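Local atomic coordinates of enoyl-CoA hydratase/isomerase (Mycobacterium abscessus, PDB entry 3QXZ), a protein that probably acts on enoyl-CoA thioesters as a hydratase or isomerase of the crotonase family, and so probably in fatty-acid metabolism. Residues T99-A104 with L211-L216; A41-L46 with R53-T58; A93-R98 with H147-R152. One frame throughout, in Å; residues are numbered along the deposited sequence.

In the fold
From the N terminus, contact 2 comes first: the chain turns back after helix 33-48, and strand 54-59 packs on that helix, completing a beta-alpha-beta unit with strand 17-23. Contacts 3 and 1 open next and cross, their segments alternating as 93-98, 99-104, 147-152, 211-216. Contact 3 closes a loop of 48 residues and ties the segment before strand 101-105 to helix 146-149; contact 1 closes one of 106 residues and ties the start of that strand to helix 206-222. Strands 54-59 and 101-105 are neighbours in the six-stranded sheet, and Leu46 of contact 2 and Thr99 of contact 1 share a potassium ion. Arg214 of contact 1 bonds to the carbonyls of Phe95 and Leu97, joining contacts 1 and 3.

Contact 1: residues T99-A104 with L211-L216; sequences TPVIAA and LTKRLL. With K (potassium ion), chain D.
The ammonium group of Lys213 is gripped by several acceptors: NZ donates to Thr99 O at 2.8 Å, forms a salt bridge with Asp121 and is also bonded to the carbonyl of Ala94. In this crotonase-type fold the residue fastens helix 206-222 to the entry of strand 101-105, an inner strand of the main sheet. Its side chain points from the helix toward the strand with CG anti to the backbone N (chi1 177°) and every later torsion extended, which carries NZ from the helix to the strand backbone. The ammonium nitrogen meets Thr99 O from above the carbonyl plane, 38° out of it, with a C=O...N angle of 131°. The methylenes follow the same carbonyl, Lys213 CD lying 3.7 Å from Thr99 O. NZ also lies 3.9 Å from Val101 CG2. Asp121 also accepts a bond from Val101 N, so one carboxylate joins the lysine to the strand; in this buried setting its charge probably offsets that of the ammonium group. The two sides of Thr99 do different work. While its carbonyl takes the lysine, its hydroxyl oxygen binds a potassium ion, whose shell is completed by water 1 and the carbonyls of Leu46, Asp47, Asp49 and Val52. Leu164 of a second subunit packs against Lys213. Thr99 OG1, anti to its own carbonyl carbon, stands 2.9 Å from the potassium.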
ATOM      1  N   THR A  99      14.456 -15.176   9.687  1.00  9.11           N
ATOM      2  CA  THR A  99      14.220 -14.718  11.057  1.00  9.63           C
ATOM      3  C   THR A  99      13.550 -13.357  11.069  1.00  8.57           C
ATOM      4  O   THR A  99      14.053 -12.439  10.438  1.00  8.97           O
ATOM      5  CB  THR A  99      15.562 -14.642  11.815  1.00  9.94           C
ATOM      6  OG1 THR A  99      16.188 -15.934  11.764  1.00 10.81           O
ATOM      7  CG2 THR A  99      15.403 -14.201  13.272  1.00 10.03           C
ATOM      8  N   PRO A 100      12.443 -13.201  11.823  1.00  8.06           N
ATOM      9  CA  PRO A 100      11.811 -11.886  11.961  1.00  8.38           C
ATOM     10  C   PRO A 100      12.764 -10.845  12.535  1.00  8.18           C
ATOM     11  O   PRO A 100      13.592 -11.160  13.419  1.00  8.83           O
ATOM     12  CB  PRO A 100      10.664 -12.155  12.943  1.00  8.73           C
ATOM     13  CG  PRO A 100      10.284 -13.587  12.670  1.00  9.40           C
ATOM     14  CD  PRO A 100      11.628 -14.260  12.455  1.00  8.36           C
ATOM     15  N   VAL A 101      12.642  -9.619  12.017  1.00  7.48           N
ATOM     16  CA  VAL A 101      13.476  -8.498  12.446  1.00  8.13           C
ATOM     17  C   VAL A 101      12.562  -7.347  12.835  1.00  7.80           C
ATOM     18  O   VAL A 101      11.727  -6.911  12.024  1.00  8.12           O
ATOM     19  CB  VAL A 101      14.441  -8.058  11.315  1.00  7.59           C
ATOM     20  CG1 VAL A 101      15.206  -6.801  11.728  1.00  9.13           C
ATOM     21  CG2 VAL A 101      15.444  -9.184  11.000  1.00  9.80           C
ATOM     22  N   ILE A 102      12.716  -6.860  14.065  1.00  7.95           N
ATOM     23  CA  ILE A 102      11.997  -5.704  14.561  1.00  8.74           C
ATOM     24  C   ILE A 102      12.984  -4.561  14.782  1.00  8.83           C
ATOM     25  O   ILE A 102      14.008  -4.747  15.449  1.00 10.17           O
ATOM     26  CB  ILE A 102      11.320  -6.023  15.915  1.00  9.48           C
ATOM     27  CG1 ILE A 102      10.341  -7.200  15.785  1.00  9.82           C
ATOM     28  CG2 ILE A 102      10.614  -4.764  16.487  1.00 10.54           C
ATOM     29  CD1 ILE A 102       9.837  -7.754  17.150  1.00 10.35           C
ATOM     30  N   ALA A 103      12.704  -3.396  14.198  1.00  9.00           N
ATOM     31  CA  ALA A 103      13.513  -2.197  14.425  1.00  8.87           C
ATOM     32  C   ALA A 103      12.888  -1.384  15.540  1.00  8.82           C
ATOM     33  O   ALA A 103      11.748  -0.864  15.409  1.00  9.47           O
ATOM     34  CB  ALA A 103      13.656  -1.390  13.139  1.00  8.92           C
ATOM     35  N   ALA A 104      13.610  -1.330  16.656  1.00  9.41           N
ATOM     36  CA  ALA A 104      13.240  -0.504  17.801  1.00  9.89           C
ATOM     37  C   ALA A 104      13.912   0.847  17.592  1.00  9.81           C
ATOM     38  O   ALA A 104      15.065   1.069  17.994  1.00 10.46           O
ATOM     39  CB  ALA A 104      13.695  -1.180  19.113  1.00 11.58           C
ATOM     40  N   LEU A 211       8.537 -19.575   7.210  1.00  7.00           N
ATOM     41  CA  LEU A 211       7.847 -19.730   5.933  1.00  7.08           C
ATOM     42  C   LEU A 211       6.943 -18.553   5.644  1.00  6.74           C
ATOM     43  O   LEU A 211       6.845 -18.123   4.477  1.00  6.74           O
ATOM     44  CB  LEU A 211       7.049 -21.034   5.887  1.00  8.16           C
ATOM     45  CG  LEU A 211       7.898 -22.312   5.872  1.00  8.34           C
ATOM     46  CD1 LEU A 211       6.979 -23.536   5.883  1.00  9.74           C
ATOM     47  CD2 LEU A 211       8.894 -22.397   4.715  1.00 11.85           C
ATOM     48  N   THR A 212       6.277 -18.028   6.678  1.00  6.22           N
ATOM     49  CA  THR A 212       5.409 -16.862   6.491  1.00  6.01           C
ATOM     50  C   THR A 212       6.227 -15.631   6.078  1.00  5.78           C
ATOM     51  O   THR A 212       5.859 -14.936   5.117  1.00  6.39           O
ATOM     52  CB  THR A 212       4.638 -16.599   7.793  1.00  5.98           C
ATOM     53  OG1 THR A 212       3.808 -17.741   8.084  1.00  7.14           O
ATOM     54  CG2 THR A 212       3.701 -15.374   7.664  1.00  6.65           C
ATOM     55  N   LYS A 213       7.340 -15.376   6.771  1.00  6.33           N
ATOM     56  CA  LYS A 213       8.181 -14.239   6.409  1.00  6.08           C
ATOM     57  C   LYS A 213       8.712 -14.385   4.998  1.00  6.44           C
ATOM     58  O   LYS A 213       8.658 -13.438   4.208  1.00  6.35           O
ATOM     59  CB  LYS A 213       9.341 -14.098   7.389  1.00  6.67           C
ATOM     60  CG  LYS A 213      10.261 -12.937   6.962  1.00  6.14           C
ATOM     61  CD  LYS A 213      11.304 -12.559   7.978  1.00  6.88           C
ATOM     62  CE  LYS A 213      12.214 -11.476   7.411  1.00  6.96           C
ATOM     63  NZ  LYS A 213      12.973 -10.732   8.468  1.00  7.71           N
ATOM     64  N   ARG A 214       9.230 -15.562   4.665  1.00  6.74           N
ATOM     65  CA  ARG A 214       9.823 -15.740   3.345  1.00  7.10           C
ATOM     66  C   ARG A 214       8.815 -15.708   2.223  1.00  7.15           C
ATOM     67  O   ARG A 214       9.146 -15.209   1.144  1.00  6.94           O
ATOM     68  CB  ARG A 214      10.683 -17.002   3.306  1.00  7.64           C
ATOM     69  CG  ARG A 214      11.941 -16.819   4.164  1.00  9.22           C
ATOM     70  CD  ARG A 214      13.170 -16.328   3.394  1.00 10.67           C
ATOM     71  NE  ARG A 214      12.930 -15.372   2.325  1.00  9.10           N
ATOM     72  CZ  ARG A 214      12.821 -14.051   2.474  1.00  7.50           C
ATOM     73  NH1 ARG A 214      12.644 -13.295   1.387  1.00  8.72           N
ATOM     74  NH2 ARG A 214      12.834 -13.479   3.693  1.00  8.84           N
ATOM     75  N   LEU A 215       7.590 -16.191   2.435  1.00  6.53           N
ATOM     76  CA  LEU A 215       6.590 -16.085   1.364  1.00  6.56           C
ATOM     77  C   LEU A 215       6.150 -14.626   1.193  1.00  6.04           C
ATOM     78  O   LEU A 215       6.071 -14.118   0.063  1.00  6.73           O
ATOM     79  CB  LEU A 215       5.398 -17.020   1.610  1.00  6.64           C
ATOM     80  CG  LEU A 215       4.292 -16.946   0.547  1.00  6.26           C
ATOM     81  CD1 LEU A 215       4.822 -17.105  -0.889  1.00  7.77           C
ATOM     82  CD2 LEU A 215       3.275 -18.022   0.846  1.00  7.41           C
ATOM     83  N   LEU A 216       5.879 -13.947   2.303  1.00  6.44           N
ATOM     84  CA  LEU A 216       5.501 -12.541   2.223  1.00  6.11           C
ATOM     85  C   LEU A 216       6.522 -11.749   1.386  1.00  6.72           C
ATOM     86  O   LEU A 216       6.154 -11.040   0.436  1.00  7.33           O
ATOM     87  CB  LEU A 216       5.353 -11.947   3.630  1.00  6.91           C
ATOM     88  CG  LEU A 216       5.028 -10.457   3.717  1.00  7.81           C
ATOM     89  CD1 LEU A 216       3.621 -10.161   3.348  1.00 11.50           C
ATOM     90  CD2 LEU A 216       5.311  -9.982   5.153  1.00 11.18           C
TER
HETATM   91  K     K D 262      17.737 -17.805  13.320  1.00 12.72           K
HETATM   92  O   HOH W   1      16.492 -20.111  12.576  1.00 22.97           O

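Contact 2: residues A41-L46 with R53-T58; sequences AAYQRL and RVIVLT. With K (potassium ion), chain D; EDO (1,2-ethanediol), chain I; EDO (1,2-ethanediol), chain H.
Helix 41-46 runs nearly antiparallel to strand 54-58, the axes of these short segments 10.2 Å apart and 160° between their directions, as the return from helix to strand in a beta-alpha-beta unit requires. Strand 17-23 completes this unit of the crotonase-like core. Ile55 and Leu57 point from the strand to the helix, and Ile55 uses two branches: its CD1 meets Leu46 CB at 3.8 Å, while CG2 comes to the edge of the Tyr43 ring, near its plane, 4.1 Å from CE1. With chi1 at -60°, Ile55 CG1 lies beside the backbone N and CG2 beside the carbonyl carbon, which lets the two branches reach residues about one helical turn apart. The tyrosine reaches further along the strand and crosses Leu57 at about a right angle, its OH 3.4 Å from the CD2 methyl. Ala94 and Leu97 touch Tyr43 from the loop that leads to strand 101-105, and Thr99 packs on Ile55. Near the C-terminal end of the helix, the backbone turns from packing to metal binding: Leu46 O binds the potassium ion at 2.8 Å, and water 1 lies 2.7 Å from the same potassium.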
ATOM      1  N   ALA A  41      26.856  -9.018   8.075  1.00 14.91           N
ATOM      2  CA  ALA A  41      27.446 -10.260   8.584  1.00 15.06           C
ATOM      3  C   ALA A  41      26.678 -10.787   9.784  1.00 14.96           C
ATOM      4  O   ALA A  41      26.474 -11.992   9.896  1.00 15.01           O
ATOM      5  CB  ALA A  41      28.918 -10.046   8.947  1.00 16.44           C
ATOM      6  N   ALA A  42      26.249  -9.886  10.668  1.00 13.99           N
ATOM      7  CA  ALA A  42      25.480 -10.274  11.855  1.00 14.45           C
ATOM      8  C   ALA A  42      24.106 -10.811  11.457  1.00 14.29           C
ATOM      9  O   ALA A  42      23.669 -11.829  11.986  1.00 14.07           O
ATOM     10  CB  ALA A  42      25.331  -9.113  12.828  1.00 14.82           C
ATOM     11  N   TYR A  43      23.422 -10.143  10.532  1.00 13.10           N
ATOM     12  CA  TYR A  43      22.142 -10.661  10.027  1.00 12.81           C
ATOM     13  C   TYR A  43      22.298 -12.099   9.526  1.00 13.09           C
ATOM     14  O   TYR A  43      21.480 -12.961   9.834  1.00 12.64           O
ATOM     15  CB  TYR A  43      21.601  -9.787   8.901  1.00 13.00           C
ATOM     16  CG  TYR A  43      20.835  -8.572   9.343  1.00 12.07           C
ATOM     17  CD1 TYR A  43      20.168  -8.531  10.568  1.00 14.54           C
ATOM     18  CD2 TYR A  43      20.754  -7.465   8.514  1.00 13.90           C
ATOM     19  CE1 TYR A  43      19.425  -7.414  10.947  1.00 14.70           C
ATOM     20  CE2 TYR A  43      20.024  -6.328   8.896  1.00 13.12           C
ATOM     21  CZ  TYR A  43      19.379  -6.319  10.119  1.00 12.94           C
ATOM     22  OH  TYR A  43      18.628  -5.223  10.501  1.00 14.54           O
ATOM     23  N   GLN A  44      23.337 -12.364   8.735  1.00 13.83           N
ATOM     24  CA  GLN A  44      23.503 -13.696   8.168  1.00 14.92           C
ATOM     25  C   GLN A  44      23.766 -14.754   9.250  1.00 15.12           C
ATOM     26  O   GLN A  44      23.138 -15.823   9.268  1.00 14.88           O
ATOM     27  CB  GLN A  44      24.617 -13.726   7.118  1.00 15.36           C
ATOM     28  CG  GLN A  44      24.706 -15.096   6.411  1.00 19.00           C
ATOM     29  CD  GLN A  44      23.445 -15.398   5.620  1.00 23.29           C
ATOM     30  OE1 GLN A  44      23.162 -14.744   4.614  1.00 25.55           O
ATOM     31  NE2 GLN A  44      22.670 -16.392   6.079  1.00 25.05           N
ATOM     32  N   ARG A  45      24.670 -14.449  10.175  1.00 14.94           N
ATOM     33  CA  ARG A  45      25.019 -15.394  11.233  1.00 15.33           C
ATOM     34  C   ARG A  45      23.820 -15.656  12.141  1.00 14.80           C
ATOM     35  O   ARG A  45      23.546 -16.804  12.496  1.00 15.63           O
ATOM     36  CB  ARG A  45      26.220 -14.857  12.027  1.00 16.43           C
ATOM     37  CG  ARG A  45      26.561 -15.686  13.249  1.00 18.87           C
ATOM     38  CD  ARG A  45      27.843 -15.199  13.922  1.00 23.52           C
ATOM     39  NE  ARG A  45      27.879 -13.744  14.047  1.00 25.32           N
ATOM     40  CZ  ARG A  45      27.201 -13.040  14.952  1.00 25.82           C
ATOM     41  NH1 ARG A  45      26.413 -13.651  15.839  1.00 28.03           N
ATOM     42  NH2 ARG A  45      27.307 -11.715  14.956  1.00 27.10           N
ATOM     43  N   LEU A  46      23.103 -14.593  12.514  1.00 13.65           N
ATOM     44  CA  LEU A  46      21.967 -14.727  13.413  1.00 13.40           C
ATOM     45  C   LEU A  46      20.826 -15.462  12.724  1.00 13.23           C
ATOM     46  O   LEU A  46      20.114 -16.244  13.361  1.00 13.00           O
ATOM     47  CB  LEU A  46      21.519 -13.354  13.949  1.00 13.22           C
ATOM     48  CG  LEU A  46      22.540 -12.648  14.852  1.00 14.13           C
ATOM     49  CD1 LEU A  46      22.085 -11.227  15.120  1.00 16.10           C
ATOM     50  CD2 LEU A  46      22.750 -13.414  16.152  1.00 15.31           C
ATOM     51  N   ARG A  53      15.395 -16.720  17.488  1.00 11.17           N
ATOM     52  CA  ARG A  53      14.023 -16.671  16.977  1.00 10.39           C
ATOM     53  C   ARG A  53      13.644 -15.319  16.379  1.00 10.10           C
ATOM     54  O   ARG A  53      12.819 -15.263  15.448  1.00 10.33           O
ATOM     55  CB  ARG A  53      13.023 -17.037  18.083  1.00 10.76           C
ATOM     56  CG  ARG A  53      13.114 -18.510  18.577  1.00 11.84           C
ATOM     57  CD  ARG A  53      12.809 -19.556  17.494  1.00 12.55           C
ATOM     58  NE  ARG A  53      11.684 -19.096  16.699  1.00 12.12           N
ATOM     59  CZ  ARG A  53      10.416 -19.092  17.079  1.00 11.91           C
ATOM     60  NH1 ARG A  53      10.001 -19.688  18.209  1.00 13.08           N
ATOM     61  NH2 ARG A  53       9.530 -18.522  16.276  1.00 12.26           N
ATOM     62  N   VAL A  54      14.227 -14.248  16.912  1.00 10.50           N
ATOM     63  CA  VAL A  54      13.900 -12.875  16.489  1.00 10.57           C
ATOM     64  C   VAL A  54      15.143 -12.030  16.679  1.00 10.37           C
ATOM     65  O   VAL A  54      15.898 -12.230  17.650  1.00 11.01           O
ATOM     66  CB  VAL A  54      12.753 -12.243  17.350  1.00 10.38           C
ATOM     67  CG1 VAL A  54      12.377 -10.853  16.848  1.00 11.40           C
ATOM     68  CG2 VAL A  54      11.535 -13.118  17.401  1.00 12.44           C
ATOM     69  N   ILE A  55      15.327 -11.074  15.767  1.00  9.74           N
ATOM     70  CA  ILE A  55      16.382 -10.076  15.863  1.00  9.45           C
ATOM     71  C   ILE A  55      15.748  -8.711  16.096  1.00  9.34           C
ATOM     72  O   ILE A  55      14.827  -8.317  15.368  1.00  9.76           O
ATOM     73  CB  ILE A  55      17.224 -10.041  14.574  1.00  9.89           C
ATOM     74  CG1 ILE A  55      17.886 -11.398  14.320  1.00 10.73           C
ATOM     75  CG2 ILE A  55      18.258  -8.904  14.624  1.00 11.74           C
ATOM     76  CD1 ILE A  55      18.283 -11.655  12.853  1.00 13.48           C
ATOM     77  N   VAL A  56      16.233  -7.997  17.106  1.00 10.44           N
ATOM     78  CA  VAL A  56      15.820  -6.606  17.357  1.00 10.92           C
ATOM     79  C   VAL A  56      16.994  -5.696  17.058  1.00 11.39           C
ATOM     80  O   VAL A  56      18.078  -5.909  17.600  1.00 12.19           O
ATOM     81  CB  VAL A  56      15.327  -6.415  18.814  1.00 11.02           C
ATOM     82  CG1 VAL A  56      14.980  -4.943  19.103  1.00 12.17           C
ATOM     83  CG2 VAL A  56      14.114  -7.307  19.082  1.00 11.11           C
ATOM     84  N   LEU A  57      16.785  -4.713  16.182  1.00 10.28           N
ATOM     85  CA  LEU A  57      17.782  -3.696  15.848  1.00 10.77           C
ATOM     86  C   LEU A  57      17.441  -2.374  16.530  1.00 11.12           C
ATOM     87  O   LEU A  57      16.305  -1.882  16.433  1.00 10.51           O
ATOM     88  CB  LEU A  57      17.841  -3.511  14.328  1.00 10.71           C
ATOM     89  CG  LEU A  57      18.874  -2.497  13.819  1.00 10.33           C
ATOM     90  CD1 LEU A  57      20.313  -2.889  14.153  1.00 12.32           C
ATOM     91  CD2 LEU A  57      18.682  -2.354  12.304  1.00 12.05           C
ATOM     92  N   THR A  58      18.419  -1.792  17.230  1.00 10.91           N
ATOM     93  CA  THR A  58      18.185  -0.566  17.988  1.00 11.43           C
ATOM     94  C   THR A  58      19.451   0.290  18.019  1.00 11.93           C
ATOM     95  O   THR A  58      20.497  -0.160  17.552  1.00 11.97           O
ATOM     96  CB  THR A  58      17.641  -0.902  19.398  1.00 11.81           C
ATOM     97  OG1 THR A  58      16.935   0.218  19.925  1.00 11.87           O
ATOM     98  CG2 THR A  58      18.745  -1.364  20.352  1.00 12.94           C
TER
HETATM   99  K     K D 262      17.737 -17.805  13.320  1.00 12.72           K
HETATM  100  C1  EDO I 267      19.768 -14.532   3.613  1.00 25.80           C
HETATM  101  O1  EDO I 267      20.979 -14.807   2.896  1.00 29.89           O
HETATM  102  C2  EDO I 267      19.172 -15.831   4.139  1.00 26.12           C
HETATM  103  O2  EDO I 267      19.879 -16.250   5.317  1.00 22.37           O
HETATM  104  C1  EDO H 266      13.000 -18.519  12.024  1.00 23.33           C
HETATM  105  O1  EDO H 266      11.642 -18.135  12.241  1.00 23.42           O
HETATM  106  C2  EDO H 266      13.733 -18.241  13.325  1.00 19.42           C
HETATM  107  O2  EDO H 266      13.332 -19.178  14.355  1.00 17.59           O
HETATM  108  O   HOH W   1      16.492 -20.111  12.576  1.00 22.97           O

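Contact 3: residues A93-R98 with H147-R152; sequences AAFELR and HWTLPR
One face of the Phe95 ring is overlapped by CZ3 of Trp148, which stands 3.9 Å above the phenyl plane, offset toward its rim. The pair is oblique, with the planes at 38° and the centroid of the Phe95 ring 5.2 Å from that of the six-membered indole ring. Trp148 CZ3 is 4.0 Å from both CE1 and CZ of Phe95. A chi1 of 62° places the phenyl between its own backbone N and carbonyl carbon and turns it toward the helix. Ala93 CB rests on the opposite face. Thr149 CG2 comes obliquely to within 4.3 Å of Phe95 CE2. In one of its conformers, Glu96 OE1 accepts a bond from Ala93 N, met from above the carboxylate plane. The extended Arg152 side chain lays its guanidinium against the indole, with Trp148 NE1 over the guanidinium centre, and its NH1 donates to Trp148 O at 2.9 Å. The contact thus joins the loop between strands 54-59 and 101-105 to helix 146-149, which helix 151-165 follows, in the crotonase-like fold. Helix 206-222 covers both aromatic residues through Met221, Trp217 adds a further ring beside Phe95, and Ala226 of a third subunit packs on Trp148.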
ATOM      1  N   ALA A  93      19.829  -8.078   3.284  1.00 12.86           N
ATOM      2  CA  ALA A  93      18.847  -7.144   3.864  1.00 11.16           C
ATOM      3  C   ALA A  93      18.014  -7.943   4.869  1.00 10.43           C
ATOM      4  O   ALA A  93      17.835  -9.156   4.735  1.00 10.22           O
ATOM      5  CB  ALA A  93      17.956  -6.591   2.794  1.00 12.53           C
ATOM      6  N   ALA A  94      17.477  -7.262   5.869  1.00  8.88           N
ATOM      7  CA  ALA A  94      16.682  -7.940   6.892  1.00  8.63           C
ATOM      8  C   ALA A  94      15.517  -8.725   6.274  1.00  8.24           C
ATOM      9  O   ALA A  94      15.179  -9.819   6.765  1.00  8.17           O
ATOM     10  CB  ALA A  94      16.189  -6.936   7.921  1.00  8.78           C
ATOM     11  N   PHE A  95      14.910  -8.180   5.211  1.00  7.62           N
ATOM     12  CA  PHE A  95      13.741  -8.819   4.595  1.00  7.83           C
ATOM     13  C   PHE A  95      14.096 -10.076   3.769  1.00  7.75           C
ATOM     14  O   PHE A  95      13.183 -10.738   3.274  1.00  8.88           O
ATOM     15  CB  PHE A  95      12.904  -7.805   3.773  1.00  9.04           C
ATOM     16  CG  PHE A  95      13.644  -7.197   2.634  1.00  9.05           C
ATOM     17  CD1 PHE A  95      13.841  -7.905   1.447  1.00 10.43           C
ATOM     18  CD2 PHE A  95      14.154  -5.903   2.745  1.00 11.14           C
ATOM     19  CE1 PHE A  95      14.570  -7.345   0.384  1.00 12.17           C
ATOM     20  CE2 PHE A  95      14.872  -5.327   1.689  1.00 14.14           C
ATOM     21  CZ  PHE A  95      15.082  -6.037   0.520  1.00 14.86           C
ATOM     22  N   GLU A  96      15.387 -10.397   3.643  1.00  8.68           N
ATOM     23  CA  GLU A  96      15.824 -11.614   2.962  0.70  9.06           C
ATOM     24  C   GLU A  96      15.974 -12.782   3.928  1.00  9.23           C
ATOM     25  O   GLU A  96      16.183 -13.922   3.495  1.00 10.99           O
ATOM     26  CB  GLU A  96      17.161 -11.363   2.239  0.70  9.82           C
ATOM     27  CG  GLU A  96      16.975 -10.472   1.013  0.70 11.33           C
ATOM     28  CD  GLU A  96      18.250  -9.994   0.323  0.70 16.00           C
ATOM     29  OE1 GLU A  96      19.291  -9.822   0.964  0.70 13.64           O
ATOM     30  OE2 GLU A  96      18.178  -9.724  -0.898  0.70 19.93           O
ATOM     31  N   LEU A  97      15.881 -12.514   5.231  1.00  8.42           N
ATOM     32  CA  LEU A  97      16.142 -13.544   6.259  1.00  8.84           C
ATOM     33  C   LEU A  97      14.923 -14.423   6.535  1.00  9.08           C
ATOM     34  O   LEU A  97      13.786 -14.034   6.259  1.00  8.59           O
ATOM     35  CB  LEU A  97      16.554 -12.876   7.579  1.00  9.47           C
ATOM     36  CG  LEU A  97      17.697 -11.858   7.509  1.00  9.10           C
ATOM     37  CD1 LEU A  97      18.005 -11.351   8.917  1.00 11.02           C
ATOM     38  CD2 LEU A  97      18.940 -12.410   6.795  1.00 10.20           C
ATOM     39  N   ARG A  98      15.163 -15.600   7.112  1.00  9.20           N
ATOM     40  CA  ARG A  98      14.062 -16.418   7.630  0.50  9.52           C
ATOM     41  C   ARG A  98      13.591 -15.905   8.999  1.00  9.45           C
ATOM     42  O   ARG A  98      12.446 -16.130   9.390  1.00 11.18           O
ATOM     43  CB  ARG A  98      14.515 -17.875   7.728  0.50 10.57           C
ATOM     44  CG  ARG A  98      14.951 -18.453   6.392  0.50 12.09           C
ATOM     45  CD  ARG A  98      15.610 -19.815   6.529  0.50 16.52           C
ATOM     46  NE  ARG A  98      16.705 -19.810   7.498  0.50 19.75           N
ATOM     47  CZ  ARG A  98      17.964 -19.495   7.210  0.50 21.75           C
ATOM     48  NH1 ARG A  98      18.308 -19.156   5.975  0.50 22.99           N
ATOM     49  NH2 ARG A  98      18.887 -19.517   8.163  0.50 22.43           N
ATOM     50  N   HIS A 147      13.482   3.076  -2.677  1.00  6.01           N
ATOM     51  CA  HIS A 147      12.544   3.257  -3.805  1.00  5.96           C
ATOM     52  C   HIS A 147      11.538   2.103  -3.916  1.00  6.04           C
ATOM     53  O   HIS A 147      10.504   2.267  -4.564  1.00  6.77           O
ATOM     54  CB  HIS A 147      13.282   3.391  -5.154  1.00  6.83           C
ATOM     55  CG  HIS A 147      14.181   4.595  -5.270  1.00  6.75           C
ATOM     56  ND1 HIS A 147      15.477   4.606  -4.793  1.00  6.89           N
ATOM     57  CD2 HIS A 147      13.982   5.805  -5.853  1.00  6.74           C
ATOM     58  CE1 HIS A 147      16.033   5.787  -5.064  1.00  7.60           C
ATOM     59  NE2 HIS A 147      15.147   6.538  -5.703  1.00  8.29           N
ATOM     60  N   TRP A 148      11.906   0.949  -3.351  1.00  6.40           N
ATOM     61  CA  TRP A 148      11.110  -0.265  -3.383  1.00  6.22           C
ATOM     62  C   TRP A 148      10.375  -0.524  -2.057  1.00  6.37           C
ATOM     63  O   TRP A 148       9.177  -0.873  -2.061  1.00  7.08           O
ATOM     64  CB  TRP A 148      12.078  -1.423  -3.724  1.00  6.91           C
ATOM     65  CG  TRP A 148      11.476  -2.787  -3.866  1.00  7.34           C
ATOM     66  CD1 TRP A 148      10.939  -3.331  -4.994  1.00  9.04           C
ATOM     67  CD2 TRP A 148      11.359  -3.769  -2.842  1.00  7.90           C
ATOM     68  NE1 TRP A 148      10.447  -4.593  -4.709  1.00  8.71           N
ATOM     69  CE2 TRP A 148      10.714  -4.895  -3.410  1.00  7.82           C
ATOM     70  CE3 TRP A 148      11.764  -3.825  -1.508  1.00  9.90           C
ATOM     71  CZ2 TRP A 148      10.444  -6.050  -2.672  1.00 10.44           C
ATOM     72  CZ3 TRP A 148      11.501  -4.989  -0.781  1.00 11.06           C
ATOM     73  CH2 TRP A 148      10.849  -6.080  -1.382  1.00 11.99           C
ATOM     74  N   THR A 149      11.052  -0.347  -0.924  1.00  6.42           N
ATOM     75  CA  THR A 149      10.403  -0.620   0.366  1.00  6.48           C
ATOM     76  C   THR A 149       9.343   0.433   0.667  1.00  6.62           C
ATOM     77  O   THR A 149       8.265   0.101   1.183  1.00  6.51           O
ATOM     78  CB  THR A 149      11.395  -0.625   1.535  1.00  6.71           C
ATOM     79  OG1 THR A 149      12.086   0.637   1.533  1.00  6.94           O
ATOM     80  CG2 THR A 149      12.398  -1.794   1.440  1.00  8.29           C
ATOM     81  N   LEU A 150       9.605   1.692   0.350  1.00  6.28           N
ATOM     82  CA  LEU A 150       8.741   2.744   0.883  1.00  6.20           C
ATOM     83  C   LEU A 150       7.324   2.771   0.282  1.00  6.14           C
ATOM     84  O   LEU A 150       6.362   2.845   1.042  1.00  6.17           O
ATOM     85  CB  LEU A 150       9.430   4.123   0.806  1.00  7.02           C
ATOM     86  CG  LEU A 150       8.695   5.262   1.519  1.00  5.91           C
ATOM     87  CD1 LEU A 150       8.457   4.968   3.005  1.00  7.72           C
ATOM     88  CD2 LEU A 150       9.512   6.549   1.337  1.00  6.52           C
ATOM     89  N   PRO A 151       7.170   2.690  -1.054  1.00  6.44           N
ATOM     90  CA  PRO A 151       5.780   2.675  -1.562  1.00  6.91           C
ATOM     91  C   PRO A 151       5.001   1.440  -1.088  1.00  6.65           C
ATOM     92  O   PRO A 151       3.759   1.493  -1.003  1.00  6.71           O
ATOM     93  CB  PRO A 151       5.946   2.703  -3.091  1.00  7.36           C
ATOM     94  CG  PRO A 151       7.348   2.167  -3.334  1.00  8.34           C
ATOM     95  CD  PRO A 151       8.163   2.682  -2.151  1.00  6.62           C
ATOM     96  N   ARG A 152       5.706   0.359  -0.760  1.00  6.40           N
ATOM     97  CA  ARG A 152       5.064  -0.867  -0.257  1.00  6.33           C
ATOM     98  C   ARG A 152       4.604  -0.710   1.189  1.00  6.80           C
ATOM     99  O   ARG A 152       3.933  -1.612   1.708  1.00  7.88           O
ATOM    100  CB  ARG A 152       6.007  -2.050  -0.410  1.00  6.89           C
ATOM    101  CG  ARG A 152       6.025  -2.580  -1.823  1.00  6.98           C
ATOM    102  CD  ARG A 152       7.165  -3.606  -2.074  1.00  7.86           C
ATOM    103  NE  ARG A 152       7.093  -4.109  -3.442  1.00  8.50           N
ATOM    104  CZ  ARG A 152       7.450  -3.418  -4.512  1.00  8.41           C
ATOM    105  NH1 ARG A 152       8.005  -2.213  -4.393  1.00  7.64           N
ATOM    106  NH2 ARG A 152       7.257  -3.908  -5.717  1.00  8.99           N
TER